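Local coordinates for periplasmic sugar-binding domain protein (Pseudomonas fluorescens Pf-5, PDB 3H75) that probably binds carbohydrates in the periplasm as a two-domain solute-binding protein, at residues 191-196 and 221-226; 147-152 and 198-203; 207-212 and 233-238. All blocks are in the same frame, centred on the assembly; numbering follows the deposited sequence.

How the contacts relate
The three contacts lie together in one of the two domains, in the mixed sheet and the helix layer on one of its faces. In contact 3 strands 206-211 and 236-240 pair within the sheet; contact 2 sets helix 189-202 against strand 146-152, and contact 1 joins that helix to helix 214-226. Their centres lie about 10 Å (1 to 2 and 2 to 3) and 12 Å (1 to 3) apart. F151 ties them together: its ring touches A196, and its N makes a probable hydrogen bond to W210 O. M221 and A224 rest on F237. All three centres lie about 19 to 23 Å from the chain centre. In this family the sugar is generally held in the cleft between the domains.

Contact 1 of 3, residues 191-196 and 221-226; sequences RAYRQA and MQAARE
Y193 OH meets both oxygens of the E226 carboxylate, lying 2.8 Å from OE1 and 2.9 Å from OE2 of that residue. The hydroxyl sits in the fork of the acid, to which it can give its one proton. Ring and carboxylate planes are turned 76° against each other, and the carboxyl carbon lies in the plane of the ring, at its edge. The tyrosine reaches this position because its CG stands anti to the backbone N (chi1 167°), which swings the ring out across the groove between the helices. The extended Q222 side chain passes the CE1 corner of the ring, its CB, CG, CD and NE2 all close to that atom, with NE2 3.9 Å from Y193 CE1. The same NE2 gives a weak hydrogen bond to E226 OE2 (3.4 Å), one turn further on, so that this oxygen is approached by the amide as well as by the phenol. Helices 189-202 and 214-226 lie side by side on one face of the mixed sheet in this two-domain alpha/beta binding protein, and strand 206-211 links them in the chain. Their short segments cross at -35° with axes 8.2 Å apart, and small residues permit this close approach. A196 CB meets A223 CB at 3.6 Å, while the A223 methyl also packs against the carbonyl oxygen of Y193, 3.7 Å away. Beside this pair, the backbone N of A223 lies in the plane of the Y193 ring, at its edge. R194 folds back along its own helix so that CE2 of the tyrosine lies over one face of its guanidinium, offset toward the rim. E226 OE1 has a further, weak hydrogen bond from Q197 NE2, which brings the next turn of helix 189-202 to the acid.

Contact 2 of 3, residues 147-152 and 198-203; sequences ELLAFS and QLLKRY. With SO4 (sulfate ion), chain C.
L149 and L199 face each other where helix 198-202 runs back along strand 147-152, the two directions 170° apart and the axes 10.2 Å from each other. The contact is apolar, and L149 carries most of it. With CG anti to its carbonyl carbon (chi1 -71°), the leucine splits its two methyls between different partners on the helix. CD1 pushes in between two consecutive residues, 3.8 Å from L199 CB and 3.6 Å from L200 CD2. Its other methyl, CD2, touches the ring of Y203 at CD2 (3.8 Å), just where the chain leaves the helix. Replacing L149 by an alanine removes both methyls, and L200 and Y203 would probably lose their packing partner on the strand, with a gap opening beneath the helix. Two residues further along the strand, F151 meets L199 of the helix from the opposite direction, F151 CZ lying 3.9 Å from L199 CD1. The Y203 ring is also gripped from its own segment: R202 bends at chi2, laying its CG over the centre of one face, and the guanidinium follows with one of its own faces over Y203 CE1. This bend presents the guanidinium edge to a sulfate, probably from the crystallisation liquor, through a nearly straight bond from R202 NH1 to O2 (2.7 Å, 177°) and a weak one from NH2 to O3. R180 also hydrogen-bonds the sulfate and forms a salt bridge with E147. Strand 146-152 runs between strands 177-184 and 206-211; helix 189-202 covers the face bearing L149 and F151, whereas helix 158-173 packs against L148 and A150 on the other.

Contact 3 of 3, residues 207-212 and 233-238; sequences QLVWSA and TDLLFS
F237 lies alongside V209, both side chains pointing to the same face of the sheet. Its CB stands 4.1 Å from V209 O, and the ring, with CG anti to the carbonyl carbon (chi1 -64°), then passes along the valine: CD1 meets V209 CB at 3.5 Å, CE1 lies 3.7 Å from V209 CG2, and CZ is still within 4.1 Å of that methyl. V209 CG2 also reaches L235 CD1, which widens the apolar patch. Strands 206-211 and 236-240 are the parallel neighbours of a beta-alpha-beta unit whose crossover helix, 214-226, lies on this face and covers the F237 ring with A220, M221 and A224. L236 stands between two residues of the other strand, the parallel pattern: its N gives a 173° bond to Q207 O (2.9 Å), while its O takes V209 N at 2.8 Å. S238 N bonds to V209 O (3.1 Å), and the same oxygen accepts from a water that also donates to S238 O and accepts from S211 OG. On the opposite face L208 CD2 packs against L236 CB, 3.9 Å away.

Contact 1 of 3, residues 191-196 and 221-226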
loop_
_atom_site.group_PDB
_atom_site.type_symbol
_atom_site.label_atom_id
_atom_site.label_comp_id
_atom_site.label_asym_id
_atom_site.label_seq_id
_atom_site.Cartn_x
_atom_site.Cartn_y
_atom_site.Cartn_z
ATOM N N ARG A 191 -5.835 14.610 -10.826
ATOM C CA ARG A 191 -7.164 14.134 -11.201
ATOM C C ARG A 191 -8.117 14.315 -10.021
ATOM O O ARG A 191 -9.227 14.821 -10.179
ATOM C CB ARG A 191 -7.121 12.659 -11.615
ATOM C CG ARG A 191 -8.476 12.086 -12.018
ATOM C CD ARG A 191 -8.351 10.625 -12.424
ATOM N NE ARG A 191 -9.644 9.954 -12.554
ATOM C CZ ARG A 191 -10.491 10.134 -13.563
ATOM N NH1 ARG A 191 -10.195 10.969 -14.551
ATOM N NH2 ARG A 191 -11.638 9.467 -13.588
ATOM N N ALA A 192 -7.680 13.904 -8.834
ATOM C CA ALA A 192 -8.507 14.048 -7.638
ATOM C C ALA A 192 -8.753 15.529 -7.390
ATOM O O ALA A 192 -9.838 15.928 -6.963
ATOM C CB ALA A 192 -7.807 13.424 -6.435
ATOM N N TYR A 193 -7.733 16.341 -7.656
ATOM C CA TYR A 193 -7.832 17.785 -7.479
ATOM C C TYR A 193 -8.962 18.331 -8.346
ATOM O O TYR A 193 -9.792 19.109 -7.877
ATOM C CB TYR A 193 -6.510 18.455 -7.873
ATOM C CG TYR A 193 -6.594 19.960 -8.036
ATOM C CD1 TYR A 193 -6.838 20.794 -6.945
ATOM C CD2 TYR A 193 -6.418 20.550 -9.287
ATOM C CE1 TYR A 193 -6.903 22.181 -7.096
ATOM C CE2 TYR A 193 -6.481 21.930 -9.450
ATOM C CZ TYR A 193 -6.722 22.739 -8.353
ATOM O OH TYR A 193 -6.771 24.104 -8.516
ATOM N N ARG A 194 -8.985 17.918 -9.610
ATOM C CA ARG A 194 -10.011 18.372 -10.540
ATOM C C ARG A 194 -11.393 17.892 -10.122
ATOM O O ARG A 194 -12.363 18.648 -10.169
ATOM C CB ARG A 194 -9.693 17.889 -11.959
ATOM C CG ARG A 194 -8.451 18.521 -12.572
ATOM C CD ARG A 194 -8.575 20.036 -12.635
ATOM N NE ARG A 194 -7.390 20.661 -13.214
ATOM C CZ ARG A 194 -7.201 21.976 -13.284
ATOM N NH1 ARG A 194 -8.122 22.807 -12.810
ATOM N NH2 ARG A 194 -6.090 22.460 -13.824
ATOM N N GLN A 195 -11.481 16.633 -9.707
ATOM C CA GLN A 195 -12.753 16.073 -9.273
ATOM C C GLN A 195 -13.254 16.786 -8.017
ATOM O O GLN A 195 -14.450 17.067 -7.892
ATOM C CB GLN A 195 -12.603 14.569 -9.006
ATOM C CG GLN A 195 -12.240 13.750 -10.245
ATOM C CD GLN A 195 -11.881 12.304 -9.922
ATOM O OE1 GLN A 195 -11.054 12.039 -9.049
ATOM N NE2 GLN A 195 -12.493 11.365 -10.634
ATOM N N ALA A 196 -12.337 17.087 -7.097
ATOM C CA ALA A 196 -12.682 17.760 -5.847
ATOM C C ALA A 196 -13.195 19.175 -6.072
ATOM O O ALA A 196 -14.094 19.632 -5.369
ATOM C CB ALA A 196 -11.475 17.786 -4.907
HETATM N N MSE A 221 -7.407 18.384 -0.968
HETATM C CA MSE A 221 -7.167 19.414 0.033
HETATM C C MSE A 221 -6.898 20.769 -0.607
HETATM O O MSE A 221 -7.322 21.798 -0.086
HETATM C CB MSE A 221 -5.998 19.012 0.931
HETATM C CG MSE A 221 -6.382 17.982 1.987
HETATM SE SE MSE A 221 -4.861 17.120 2.810
HETATM C CE MSE A 221 -4.136 18.628 3.795
ATOM N N GLN A 222 -6.200 20.770 -1.737
ATOM C CA GLN A 222 -5.914 22.027 -2.420
ATOM C C GLN A 222 -7.216 22.613 -2.948
ATOM O O GLN A 222 -7.463 23.810 -2.816
ATOM C CB GLN A 222 -4.943 21.813 -3.581
ATOM C CG GLN A 222 -4.414 23.121 -4.158
ATOM C CD GLN A 222 -3.368 22.909 -5.230
ATOM O OE1 GLN A 222 -2.523 22.021 -5.117
ATOM N NE2 GLN A 222 -3.406 23.735 -6.271
ATOM N N ALA A 223 -8.048 21.766 -3.546
ATOM C CA ALA A 223 -9.329 22.220 -4.075
ATOM C C ALA A 223 -10.144 22.805 -2.921
ATOM O O ALA A 223 -10.823 23.822 -3.070
ATOM C CB ALA A 223 -10.075 21.055 -4.718
ATOM N N ALA A 224 -10.060 22.160 -1.763
ATOM C CA ALA A 224 -10.783 22.609 -0.579
ATOM C C ALA A 224 -10.335 24.001 -0.129
ATOM O O ALA A 224 -11.168 24.863 0.163
ATOM C CB ALA A 224 -10.595 21.603 0.556
ATOM N N ARG A 225 -9.024 24.219 -0.066
ATOM C CA ARG A 225 -8.496 25.516 0.353
ATOM C C ARG A 225 -8.971 26.625 -0.582
ATOM O O ARG A 225 -9.298 27.728 -0.142
ATOM C CB ARG A 225 -6.962 25.495 0.383
ATOM C CG ARG A 225 -6.356 24.642 1.490
ATOM C CD ARG A 225 -4.859 24.909 1.638
ATOM N NE ARG A 225 -4.103 24.553 0.438
ATOM C CZ ARG A 225 -3.686 23.323 0.150
ATOM N NH1 ARG A 225 -3.943 22.321 0.981
ATOM N NH2 ARG A 225 -3.016 23.093 -0.970
ATOM N N GLU A 226 -9.006 26.321 -1.875
ATOM C CA GLU A 226 -9.434 27.278 -2.886
ATOM C C GLU A 226 -10.896 27.690 -2.745
ATOM O O GLU A 226 -11.296 28.750 -3.229
ATOM C CB GLU A 226 -9.189 26.700 -4.280
ATOM C CG GLU A 226 -7.745 26.802 -4.740
ATOM C CD GLU A 226 -7.439 25.922 -5.932
ATOM O OE1 GLU A 226 -8.343 25.700 -6.763
ATOM O OE2 GLU A 226 -6.285 25.460 -6.043
#

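Contact 2 of 3, residues 147-152 and 198-203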
loop_
_atom_site.group_PDB
_atom_site.type_symbol
_atom_site.label_atom_id
_atom_site.label_comp_id
_atom_site.label_asym_id
_atom_site.label_seq_id
_atom_site.Cartn_x
_atom_site.Cartn_y
_atom_site.Cartn_z
ATOM N N GLU A 147 -22.095 14.462 5.723
ATOM C CA GLU A 147 -21.814 14.217 4.318
ATOM C C GLU A 147 -20.354 13.907 4.048
ATOM O O GLU A 147 -19.448 14.563 4.564
ATOM C CB GLU A 147 -22.331 15.383 3.476
ATOM C CG GLU A 147 -23.847 15.516 3.650
ATOM C CD GLU A 147 -24.541 16.270 2.537
ATOM O OE1 GLU A 147 -23.876 16.649 1.552
ATOM O OE2 GLU A 147 -25.771 16.474 2.653
ATOM N N LEU A 148 -20.159 12.882 3.225
ATOM C CA LEU A 148 -18.846 12.356 2.881
ATOM C C LEU A 148 -18.584 12.226 1.387
ATOM O O LEU A 148 -19.484 11.902 0.614
ATOM C CB LEU A 148 -18.718 10.963 3.506
ATOM C CG LEU A 148 -17.605 10.028 3.024
ATOM C CD1 LEU A 148 -16.291 10.395 3.688
ATOM C CD2 LEU A 148 -17.989 8.590 3.371
ATOM N N LEU A 149 -17.338 12.480 0.995
ATOM C CA LEU A 149 -16.908 12.311 -0.387
ATOM C C LEU A 149 -15.807 11.264 -0.299
ATOM O O LEU A 149 -15.034 11.258 0.664
ATOM C CB LEU A 149 -16.323 13.605 -0.971
ATOM C CG LEU A 149 -17.313 14.739 -1.244
ATOM C CD1 LEU A 149 -16.559 15.969 -1.753
ATOM C CD2 LEU A 149 -18.345 14.293 -2.279
ATOM N N ALA A 150 -15.742 10.371 -1.277
ATOM C CA ALA A 150 -14.703 9.347 -1.276
ATOM C C ALA A 150 -13.956 9.316 -2.601
ATOM O O ALA A 150 -14.558 9.367 -3.672
ATOM C CB ALA A 150 -15.304 7.979 -0.986
ATOM N N PHE A 151 -12.634 9.249 -2.512
ATOM C CA PHE A 151 -11.779 9.191 -3.690
ATOM C C PHE A 151 -11.047 7.864 -3.642
ATOM O O PHE A 151 -10.219 7.636 -2.758
ATOM C CB PHE A 151 -10.771 10.342 -3.664
ATOM C CG PHE A 151 -11.393 11.686 -3.883
ATOM C CD1 PHE A 151 -11.470 12.228 -5.161
ATOM C CD2 PHE A 151 -11.947 12.392 -2.821
ATOM C CE1 PHE A 151 -12.093 13.447 -5.382
ATOM C CE2 PHE A 151 -12.577 13.619 -3.032
ATOM C CZ PHE A 151 -12.649 14.146 -4.318
ATOM N N SER A 152 -11.355 6.978 -4.582
ATOM C CA SER A 152 -10.702 5.678 -4.605
ATOM C C SER A 152 -9.617 5.681 -5.675
ATOM O O SER A 152 -9.471 6.659 -6.399
ATOM C CB SER A 152 -11.724 4.575 -4.880
ATOM O OG SER A 152 -11.152 3.301 -4.653
ATOM N N GLN A 198 -15.016 20.237 -8.352
ATOM C CA GLN A 198 -16.423 20.123 -8.703
ATOM C C GLN A 198 -17.265 19.597 -7.545
ATOM O O GLN A 198 -18.269 20.204 -7.168
ATOM C CB GLN A 198 -16.580 19.199 -9.910
ATOM C CG GLN A 198 -15.797 19.642 -11.135
ATOM C CD GLN A 198 -15.877 18.639 -12.270
ATOM O OE1 GLN A 198 -16.963 18.323 -12.758
ATOM N NE2 GLN A 198 -14.725 18.133 -12.696
ATOM N N LEU A 199 -16.842 18.471 -6.979
ATOM C CA LEU A 199 -17.567 17.836 -5.881
ATOM C C LEU A 199 -17.752 18.688 -4.624
ATOM O O LEU A 199 -18.837 18.702 -4.036
ATOM C CB LEU A 199 -16.886 16.512 -5.513
ATOM C CG LEU A 199 -16.927 15.431 -6.600
ATOM C CD1 LEU A 199 -16.017 14.274 -6.221
ATOM C CD2 LEU A 199 -18.361 14.953 -6.800
ATOM N N LEU A 200 -16.708 19.394 -4.200
ATOM C CA LEU A 200 -16.810 20.215 -3.000
ATOM C C LEU A 200 -17.718 21.419 -3.197
ATOM O O LEU A 200 -18.234 21.977 -2.230
ATOM C CB LEU A 200 -15.423 20.669 -2.538
ATOM C CG LEU A 200 -14.590 19.568 -1.876
ATOM C CD1 LEU A 200 -13.182 20.079 -1.616
ATOM C CD2 LEU A 200 -15.262 19.132 -0.574
ATOM N N LYS A 201 -17.909 21.814 -4.450
ATOM C CA LYS A 201 -18.777 22.942 -4.759
ATOM C C LYS A 201 -20.216 22.432 -4.796
ATOM O O LYS A 201 -21.139 23.091 -4.311
ATOM C CB LYS A 201 -18.396 23.546 -6.113
ATOM C CG LYS A 201 -19.059 24.883 -6.405
ATOM C CD LYS A 201 -18.605 25.442 -7.744
ATOM C CE LYS A 201 -19.072 26.879 -7.930
ATOM N NZ LYS A 201 -20.550 27.012 -7.799
ATOM N N ARG A 202 -20.392 21.248 -5.373
ATOM C CA ARG A 202 -21.700 20.612 -5.489
ATOM C C ARG A 202 -22.246 20.145 -4.141
ATOM O O ARG A 202 -23.453 20.200 -3.900
ATOM C CB ARG A 202 -21.611 19.413 -6.434
ATOM C CG ARG A 202 -22.853 18.531 -6.457
ATOM C CD ARG A 202 -24.041 19.240 -7.088
ATOM N NE ARG A 202 -25.240 18.405 -7.082
ATOM C CZ ARG A 202 -25.999 18.185 -6.013
ATOM N NH1 ARG A 202 -25.690 18.744 -4.851
ATOM N NH2 ARG A 202 -27.068 17.405 -6.104
ATOM N N TYR A 203 -21.351 19.684 -3.270
ATOM C CA TYR A 203 -21.739 19.186 -1.952
ATOM C C TYR A 203 -21.030 19.973 -0.855
ATOM O O TYR A 203 -20.119 19.469 -0.197
ATOM C CB TYR A 203 -21.378 17.702 -1.836
ATOM C CG TYR A 203 -21.994 16.838 -2.912
ATOM C CD1 TYR A 203 -23.367 16.592 -2.931
ATOM C CD2 TYR A 203 -21.207 16.268 -3.914
ATOM C CE1 TYR A 203 -23.940 15.800 -3.917
ATOM C CE2 TYR A 203 -21.773 15.471 -4.907
ATOM C CZ TYR A 203 -23.141 15.243 -4.901
ATOM O OH TYR A 203 -23.711 14.462 -5.880
HETATM S S SO4 C . -28.507 17.694 -2.393
HETATM O O1 SO4 C . -28.592 17.238 -0.989
HETATM O O2 SO4 C . -27.181 18.309 -2.609
HETATM O O3 SO4 C . -28.686 16.545 -3.303
HETATM O O4 SO4 C . -29.569 18.688 -2.646
#

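Contact 3 of 3, residues 207-212 and 233-238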
loop_
_atom_site.group_PDB
_atom_site.type_symbol
_atom_site.label_atom_id
_atom_site.label_comp_id
_atom_site.label_asym_id
_atom_site.label_seq_id
_atom_site.Cartn_x
_atom_site.Cartn_y
_atom_site.Cartn_z
ATOM N N GLN A 207 -18.264 17.165 5.131
ATOM C CA GLN A 207 -17.411 17.416 6.287
ATOM C C GLN A 207 -16.272 16.411 6.328
ATOM O O GLN A 207 -15.284 16.622 7.025
ATOM C CB GLN A 207 -18.194 17.303 7.594
ATOM C CG GLN A 207 -19.316 18.302 7.744
ATOM C CD GLN A 207 -19.974 18.198 9.098
ATOM O OE1 GLN A 207 -19.466 18.721 10.093
ATOM N NE2 GLN A 207 -21.102 17.505 9.149
ATOM N N LEU A 208 -16.421 15.311 5.593
ATOM C CA LEU A 208 -15.393 14.273 5.576
ATOM C C LEU A 208 -14.986 13.878 4.166
ATOM O O LEU A 208 -15.833 13.763 3.282
ATOM C CB LEU A 208 -15.887 13.014 6.292
ATOM C CG LEU A 208 -16.326 13.114 7.751
ATOM C CD1 LEU A 208 -16.870 11.749 8.185
ATOM C CD2 LEU A 208 -15.159 13.557 8.627
ATOM N N VAL A 209 -13.688 13.678 3.958
ATOM C CA VAL A 209 -13.177 13.241 2.664
ATOM C C VAL A 209 -12.243 12.055 2.890
ATOM O O VAL A 209 -11.158 12.193 3.460
ATOM C CB VAL A 209 -12.400 14.363 1.933
ATOM C CG1 VAL A 209 -11.883 13.853 0.590
ATOM C CG2 VAL A 209 -13.312 15.567 1.720
ATOM N N TRP A 210 -12.699 10.885 2.465
ATOM C CA TRP A 210 -11.949 9.633 2.576
ATOM C C TRP A 210 -11.210 9.457 1.250
ATOM O O TRP A 210 -11.821 9.562 0.188
ATOM C CB TRP A 210 -12.950 8.485 2.763
ATOM C CG TRP A 210 -12.403 7.082 2.883
ATOM C CD1 TRP A 210 -12.237 6.368 4.036
ATOM C CD2 TRP A 210 -12.089 6.181 1.807
ATOM N NE1 TRP A 210 -11.854 5.078 3.747
ATOM C CE2 TRP A 210 -11.756 4.937 2.387
ATOM C CE3 TRP A 210 -12.064 6.305 0.411
ATOM C CZ2 TRP A 210 -11.403 3.819 1.618
ATOM C CZ3 TRP A 210 -11.712 5.189 -0.359
ATOM C CH2 TRP A 210 -11.388 3.965 0.251
ATOM N N SER A 211 -9.901 9.218 1.311
ATOM C CA SER A 211 -9.104 8.997 0.098
ATOM C C SER A 211 -8.304 7.710 0.220
ATOM O O SER A 211 -7.698 7.443 1.262
ATOM C CB SER A 211 -8.140 10.159 -0.150
ATOM O OG SER A 211 -8.841 11.326 -0.535
ATOM N N ALA A 212 -8.301 6.912 -0.846
ATOM C CA ALA A 212 -7.580 5.643 -0.838
ATOM C C ALA A 212 -6.064 5.807 -0.852
ATOM O O ALA A 212 -5.335 4.839 -0.685
ATOM C CB ALA A 212 -8.037 4.765 -1.996
ATOM N N THR A 233 -9.806 21.367 10.124
ATOM C CA THR A 233 -10.662 22.117 11.037
ATOM C C THR A 233 -12.142 21.906 10.734
ATOM O O THR A 233 -12.861 21.328 11.546
ATOM C CB THR A 233 -10.342 23.629 10.994
ATOM O OG1 THR A 233 -8.991 23.845 11.420
ATOM C CG2 THR A 233 -11.276 24.400 11.917
ATOM N N ASP A 234 -12.599 22.364 9.570
ATOM C CA ASP A 234 -14.004 22.212 9.200
ATOM C C ASP A 234 -14.248 21.130 8.149
ATOM O O ASP A 234 -15.393 20.821 7.816
ATOM C CB ASP A 234 -14.578 23.548 8.708
ATOM C CG ASP A 234 -13.816 24.117 7.526
ATOM O OD1 ASP A 234 -13.742 23.445 6.476
ATOM O OD2 ASP A 234 -13.293 25.246 7.645
ATOM N N LEU A 235 -13.169 20.555 7.633
ATOM C CA LEU A 235 -13.256 19.504 6.626
ATOM C C LEU A 235 -12.109 18.549 6.934
ATOM O O LEU A 235 -10.945 18.944 6.903
ATOM C CB LEU A 235 -13.099 20.109 5.228
ATOM C CG LEU A 235 -13.254 19.190 4.016
ATOM C CD1 LEU A 235 -14.616 18.506 4.052
ATOM C CD2 LEU A 235 -13.099 20.004 2.736
ATOM N N LEU A 236 -12.433 17.296 7.245
ATOM C CA LEU A 236 -11.407 16.324 7.605
ATOM C C LEU A 236 -11.085 15.323 6.504
ATOM O O LEU A 236 -11.984 14.732 5.906
ATOM C CB LEU A 236 -11.822 15.590 8.879
ATOM C CG LEU A 236 -12.268 16.500 10.034
ATOM C CD1 LEU A 236 -12.408 15.661 11.296
ATOM C CD2 LEU A 236 -11.255 17.627 10.262
ATOM N N PHE A 237 -9.787 15.128 6.278
ATOM C CA PHE A 237 -9.264 14.243 5.239
ATOM C C PHE A 237 -8.458 13.064 5.768
ATOM O O PHE A 237 -7.734 13.184 6.761
ATOM C CB PHE A 237 -8.321 15.029 4.323
ATOM C CG PHE A 237 -8.985 16.118 3.551
ATOM C CD1 PHE A 237 -9.301 15.931 2.212
ATOM C CD2 PHE A 237 -9.282 17.340 4.153
ATOM C CE1 PHE A 237 -9.900 16.942 1.471
ATOM C CE2 PHE A 237 -9.885 18.362 3.421
ATOM C CZ PHE A 237 -10.194 18.162 2.078
ATOM N N SER A 238 -8.571 11.932 5.076
ATOM C CA SER A 238 -7.799 10.739 5.406
ATOM C C SER A 238 -7.019 10.323 4.157
ATOM O O SER A 238 -7.401 10.655 3.026
ATOM C CB SER A 238 -8.710 9.583 5.836
ATOM O OG SER A 238 -9.462 9.075 4.741
HETATM O O HOH W 1 -17.335 20.844 9.708
HETATM O O HOH W 2 -8.850 12.616 1.784
#